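Local coordinates for protein putative trimethylamine methyltransferase (Rhizobium meliloti, PDB 4YYC) that probably acts as a methyltransferase of the trimethylamine methyltransferase type, at residues A[241-246]-A[269-274]; A[313-318]-A[352-357]. One frame throughout, in Å; residues are numbered along the deposited sequence.

Contact 1: A[241-246]-A[269-274]; sequences LNLINA and ACVVSP
Leu241 packs beside Ala269 and Val271 on the same face of the sheet: its CD1 meets Ala269 CB at 3.7 Å, and its CB sits 4.0 Å from Val271 CG2. Phe117 also packs on Leu241 and Ala269. Through the sheet, Ile244 CG1 presses on Cys270 CB at 3.8 Å; chi1 of -54° swings this branch beside the backbone N, toward Cys270, two residues back on the same face, and helix 254-265 covers both through Ala260. The strands are parallel neighbours in register, linked by the crossover through that helix, the beta-alpha-beta unit of the TIM barrel expected for MttB-like methyltransferases. Val271 N donates to Asn242 O almost straight (175°), and Ile244 N and Ser273 N continue the ladder. Val271 O is held from opposite faces of its plane by Ile244 N and by Ser273 OG of its own strand, while Leu243 CD1 rests 3.6 Å from that hydroxyl. At one end, Asn242 ND2 bonds Ala269 O at 3.0 Å and also Thr240 OG1. At the other, Asn245 ND2 reaches Ser273 O at 3.2 Å with the acceptor in its amide plane; Ala246 N takes the opposite face of that carbonyl, and ND2 also bonds an unknown ligand.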
loop_
_atom_site.group_PDB
_atom_site.type_symbol
_atom_site.label_atom_id
_atom_site.label_comp_id
_atom_site.label_asym_id
_atom_site.label_seq_id
_atom_site.Cartn_x
_atom_site.Cartn_y
_atom_site.Cartn_z
ATOM N N LEU A 241 9.794 -25.683 -4.420
ATOM C CA LEU A 241 8.563 -25.214 -5.067
ATOM C C LEU A 241 8.892 -24.951 -6.519
ATOM O O LEU A 241 9.976 -24.450 -6.830
ATOM C CB LEU A 241 8.027 -23.912 -4.424
ATOM C CG LEU A 241 6.964 -24.163 -3.361
ATOM C CD1 LEU A 241 7.486 -24.990 -2.193
ATOM C CD2 LEU A 241 6.425 -22.846 -2.807
ATOM N N ASN A 242 7.951 -25.255 -7.412
ATOM C CA ASN A 242 8.218 -25.290 -8.840
ATOM C C ASN A 242 7.116 -24.617 -9.587
ATOM O O ASN A 242 5.957 -24.928 -9.362
ATOM C CB ASN A 242 8.441 -26.734 -9.266
ATOM C CG ASN A 242 9.544 -27.373 -8.469
ATOM O OD1 ASN A 242 10.694 -27.008 -8.672
ATOM N ND2 ASN A 242 9.209 -28.208 -7.491
ATOM N N LEU A 243 7.438 -23.645 -10.426
ATOM C CA LEU A 243 6.426 -22.831 -11.066
ATOM C C LEU A 243 5.803 -23.539 -12.252
ATOM O O LEU A 243 6.472 -23.788 -13.237
ATOM C CB LEU A 243 7.025 -21.495 -11.483
ATOM C CG LEU A 243 6.070 -20.479 -12.078
ATOM C CD1 LEU A 243 4.983 -20.087 -11.122
ATOM C CD2 LEU A 243 6.909 -19.239 -12.416
ATOM N N ILE A 244 4.509 -23.826 -12.157
ATOM C CA ILE A 244 3.757 -24.537 -13.199
ATOM C C ILE A 244 2.710 -23.557 -13.745
ATOM O O ILE A 244 1.608 -23.419 -13.175
ATOM C CB ILE A 244 3.101 -25.839 -12.661
ATOM C CG1 ILE A 244 4.157 -26.748 -11.989
ATOM C CG2 ILE A 244 2.321 -26.529 -13.794
ATOM C CD1 ILE A 244 5.253 -27.251 -12.917
ATOM N N ASN A 245 3.057 -22.812 -14.784
ATOM C CA ASN A 245 2.117 -21.885 -15.353
ATOM C C ASN A 245 1.066 -22.561 -16.226
ATOM O O ASN A 245 1.346 -23.571 -16.877
ATOM C CB ASN A 245 2.821 -20.830 -16.176
ATOM C CG ASN A 245 3.651 -19.880 -15.330
ATOM O OD1 ASN A 245 4.882 -19.885 -15.421
ATOM N ND2 ASN A 245 3.000 -19.044 -14.533
ATOM N N ALA A 246 -0.145 -22.020 -16.215
ATOM C CA ALA A 246 -1.107 -22.245 -17.269
ATOM C C ALA A 246 -0.788 -21.274 -18.381
ATOM O O ALA A 246 -0.347 -20.132 -18.128
ATOM C CB ALA A 246 -2.529 -22.020 -16.810
ATOM N N ALA A 269 6.684 -29.574 -4.670
ATOM C CA ALA A 269 5.492 -28.753 -4.774
ATOM C C ALA A 269 5.381 -28.071 -6.131
ATOM O O ALA A 269 6.365 -27.553 -6.671
ATOM C CB ALA A 269 5.454 -27.702 -3.663
ATOM N N CYS A 270 4.155 -28.003 -6.617
ATOM C CA CYS A 270 3.816 -27.321 -7.846
ATOM C C CYS A 270 3.035 -26.042 -7.515
ATOM O O CYS A 270 2.029 -26.121 -6.764
ATOM C CB CYS A 270 2.936 -28.208 -8.713
ATOM S SG CYS A 270 3.858 -29.574 -9.454
ATOM N N VAL A 271 3.493 -24.899 -8.035
ATOM C CA VAL A 271 2.789 -23.632 -7.858
ATOM C C VAL A 271 1.985 -23.413 -9.123
ATOM O O VAL A 271 2.516 -22.914 -10.123
ATOM C CB VAL A 271 3.770 -22.444 -7.604
ATOM C CG1 VAL A 271 2.973 -21.176 -7.261
ATOM C CG2 VAL A 271 4.810 -22.799 -6.551
ATOM N N VAL A 272 0.709 -23.805 -9.109
ATOM C CA VAL A 272 -0.117 -23.786 -10.331
ATOM C C VAL A 272 -0.642 -22.382 -10.568
ATOM O O VAL A 272 -1.494 -21.888 -9.815
ATOM C CB VAL A 272 -1.286 -24.821 -10.247
ATOM C CG1 VAL A 272 -2.180 -24.690 -11.482
ATOM C CG2 VAL A 272 -0.722 -26.205 -10.153
ATOM N N SER A 273 -0.175 -21.743 -11.628
ATOM C CA SER A 273 -0.299 -20.302 -11.747
ATOM C C SER A 273 -0.810 -19.869 -13.119
ATOM O O SER A 273 -0.057 -19.812 -14.099
ATOM C CB SER A 273 1.079 -19.621 -11.492
ATOM O OG SER A 273 1.556 -19.937 -10.181
ATOM N N PRO A 274 -2.095 -19.521 -13.213
ATOM C CA PRO A 274 -2.566 -18.742 -14.341
ATOM C C PRO A 274 -1.636 -17.555 -14.584
ATOM O O PRO A 274 -1.132 -16.959 -13.622
ATOM C CB PRO A 274 -3.958 -18.299 -13.871
ATOM C CG PRO A 274 -4.404 -19.441 -13.012
ATOM C CD PRO A 274 -3.186 -19.872 -12.275
#

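Contact 2: A[313-318]-A[352-357]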
loop_
_atom_site.group_PDB
_atom_site.type_symbol
_atom_site.label_atom_id
_atom_site.label_comp_id
_atom_site.label_asym_id
_atom_site.label_seq_id
_atom_site.Cartn_x
_atom_site.Cartn_y
_atom_site.Cartn_z
ATOM N N VAL A 313 0.683 -28.772 -3.507
ATOM C CA VAL A 313 0.300 -27.939 -4.632
ATOM C C VAL A 313 -0.277 -26.603 -4.126
ATOM O O VAL A 313 -1.033 -26.572 -3.154
ATOM C CB VAL A 313 -0.693 -28.664 -5.593
ATOM C CG1 VAL A 313 -1.963 -29.103 -4.924
ATOM C CG2 VAL A 313 -1.023 -27.795 -6.822
ATOM N N LEU A 314 0.094 -25.511 -4.792
ATOM C CA LEU A 314 -0.380 -24.187 -4.445
ATOM C C LEU A 314 -1.337 -23.637 -5.503
ATOM O O LEU A 314 -1.168 -23.904 -6.703
ATOM C CB LEU A 314 0.784 -23.182 -4.302
ATOM C CG LEU A 314 1.728 -23.379 -3.128
ATOM C CD1 LEU A 314 2.689 -24.519 -3.349
ATOM C CD2 LEU A 314 2.435 -22.070 -2.823
ATOM N N PHE A 315 -2.297 -22.830 -5.048
ATOM C CA PHE A 315 -3.127 -21.989 -5.888
ATOM C C PHE A 315 -2.303 -20.718 -6.157
ATOM O O PHE A 315 -2.108 -19.892 -5.246
ATOM C CB PHE A 315 -4.407 -21.675 -5.074
ATOM C CG PHE A 315 -5.496 -20.892 -5.773
ATOM C CD1 PHE A 315 -5.254 -19.723 -6.440
ATOM C CD2 PHE A 315 -6.805 -21.297 -5.663
ATOM C CE1 PHE A 315 -6.272 -19.012 -7.011
ATOM C CE2 PHE A 315 -7.851 -20.572 -6.189
ATOM C CZ PHE A 315 -7.584 -19.431 -6.887
ATOM N N GLY A 316 -1.849 -20.566 -7.394
ATOM C CA GLY A 316 -1.065 -19.393 -7.811
ATOM C C GLY A 316 -1.894 -18.480 -8.656
ATOM O O GLY A 316 -2.950 -18.866 -9.159
ATOM N N THR A 317 -1.473 -17.239 -8.777
ATOM C CA THR A 317 -2.082 -16.303 -9.687
ATOM C C THR A 317 -0.949 -15.293 -10.047
ATOM O O THR A 317 -0.400 -14.680 -9.148
ATOM C CB THR A 317 -3.268 -15.577 -9.005
ATOM O OG1 THR A 317 -4.395 -16.468 -8.877
ATOM C CG2 THR A 317 -3.729 -14.383 -9.780
ATOM N N PHE A 318 -0.715 -15.071 -11.339
ATOM C CA PHE A 318 -0.046 -13.864 -11.795
ATOM C C PHE A 318 -1.131 -13.083 -12.514
ATOM O O PHE A 318 -1.686 -13.591 -13.514
ATOM C CB PHE A 318 1.108 -14.141 -12.731
ATOM C CG PHE A 318 1.702 -12.903 -13.278
ATOM C CD1 PHE A 318 2.689 -12.252 -12.596
ATOM C CD2 PHE A 318 1.213 -12.345 -14.463
ATOM C CE1 PHE A 318 3.213 -11.058 -13.085
ATOM C CE2 PHE A 318 1.754 -11.164 -14.959
ATOM C CZ PHE A 318 2.743 -10.528 -14.255
ATOM N N LEU A 352 -5.912 -24.664 -0.418
ATOM C CA LEU A 352 -4.546 -24.694 -0.922
ATOM C C LEU A 352 -3.793 -23.454 -0.507
ATOM O O LEU A 352 -4.354 -22.341 -0.509
ATOM C CB LEU A 352 -4.517 -24.761 -2.461
ATOM C CG LEU A 352 -5.244 -25.957 -3.097
ATOM C CD1 LEU A 352 -5.129 -25.875 -4.609
ATOM C CD2 LEU A 352 -4.753 -27.263 -2.547
ATOM N N PRO A 353 -2.499 -23.612 -0.172
ATOM C CA PRO A 353 -1.692 -22.399 -0.002
ATOM C C PRO A 353 -1.692 -21.519 -1.261
ATOM O O PRO A 353 -1.819 -22.024 -2.363
ATOM C CB PRO A 353 -0.280 -22.941 0.288
ATOM C CG PRO A 353 -0.476 -24.350 0.660
ATOM C CD PRO A 353 -1.685 -24.835 -0.094
ATOM N N PHE A 354 -1.585 -20.209 -1.065
ATOM C CA PHE A 354 -1.858 -19.216 -2.093
ATOM C C PHE A 354 -0.571 -18.441 -2.434
ATOM O O PHE A 354 0.173 -18.033 -1.547
ATOM C CB PHE A 354 -2.944 -18.260 -1.549
ATOM C CG PHE A 354 -3.306 -17.182 -2.486
ATOM C CD1 PHE A 354 -3.815 -17.466 -3.726
ATOM C CD2 PHE A 354 -3.138 -15.865 -2.113
ATOM C CE1 PHE A 354 -4.145 -16.448 -4.615
ATOM C CE2 PHE A 354 -3.451 -14.842 -2.979
ATOM C CZ PHE A 354 -3.984 -15.133 -4.233
ATOM N N ARG A 355 -0.371 -18.213 -3.733
ATOM C CA ARG A 355 0.717 -17.393 -4.264
ATOM C C ARG A 355 0.118 -16.341 -5.179
ATOM O O ARG A 355 -0.733 -16.625 -6.004
ATOM C CB ARG A 355 1.702 -18.248 -5.093
ATOM C CG ARG A 355 2.727 -17.475 -5.929
ATOM C CD ARG A 355 2.279 -17.298 -7.364
ATOM N NE ARG A 355 2.947 -16.200 -8.031
ATOM C CZ ARG A 355 3.209 -16.142 -9.330
ATOM N NH1 ARG A 355 3.019 -17.167 -10.148
ATOM N NH2 ARG A 355 3.728 -15.031 -9.821
ATOM N N THR A 356 0.547 -15.099 -5.000
ATOM C CA THR A 356 0.195 -13.976 -5.875
ATOM C C THR A 356 1.119 -12.804 -5.515
ATOM O O THR A 356 1.942 -12.891 -4.631
ATOM C CB THR A 356 -1.293 -13.499 -5.766
ATOM O OG1 THR A 356 -1.638 -12.722 -6.938
ATOM C CG2 THR A 356 -1.542 -12.648 -4.540
ATOM N N GLY A 357 0.984 -11.731 -6.259
ATOM C CA GLY A 357 1.582 -10.457 -5.862
ATOM C C GLY A 357 3.065 -10.353 -5.959
ATOM O O GLY A 357 3.702 -10.937 -6.857
HETATM O O HOH W 1 0.151 -11.440 -9.601
#
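The ring of Phe354 turns its edge toward the face of Phe315 in an offset edge-to-face pair, centroids 5.8 Å apart and planes at 66°. Phe354 CD1 makes the touch with Phe315 CD1 at 3.8 Å, and Thr317 OG1 lies at the edge of both rings. Ala347 of helix 334-350 packs on the two phenylalanines; this helix joins the parallel strands 313-322 and 354-355 in a further beta-alpha-beta unit of the probable TIM barrel. On the other side of the strands, the guanidinium of Arg355 has Thr317 O over one face, offset toward the rim, and its NH2 lies at the edge of the Phe318 ring, near its plane, 4.1 Å from Phe318 CD1; ring and guanidinium planes are 44° apart. A bend at chi2 (-96°) carries the arginine chain along Gly316, where the lack of a side chain lets CD come within 4.0 Å of Gly316 CA. Leu314 CG meets Pro353 CB at 4.0 Å, the two side chains nearly at right angles. Phe315 N bonds Pro353 O at 2.8 Å, Arg355 N bonds Phe315 O at 2.9 Å, and Thr317 N reaches Arg355 O only weakly. Thr356 OG1 lies 3.2 Å from Thr317 O, a bond that is not settled, and is hydrogen-bonded to Ser340 OG. The buried Arg355 NH2 bonds an unknown ligand, probably from the crystallisation liquor, consistent with a pocket wall suited to an oxygen-bearing group.

How the contacts relate
Contact 1 and contact 2 share one sheet, their centres about 8 Å apart, with strand 269-277 lying directly beside strand 313-322. Two backbone bonds probably join them: Leu314 N to Cys270 O and Gly316 N to Val272 O, each 2.8 Å. The segments 241-246, 269-274, 313-318 and 352-357 lie side by side in chain order, each parallel to the one before. The unknown ligand, probably from the crystallisation liquor, touches both contacts: the side chains of Asn245 in contact 1 and Arg355 in contact 2 each come within about 3 Å of it at their nearest atoms. Ser273 OG, weakly bonded to Arg355 NH1, links the polar groups of the two contacts beside this site.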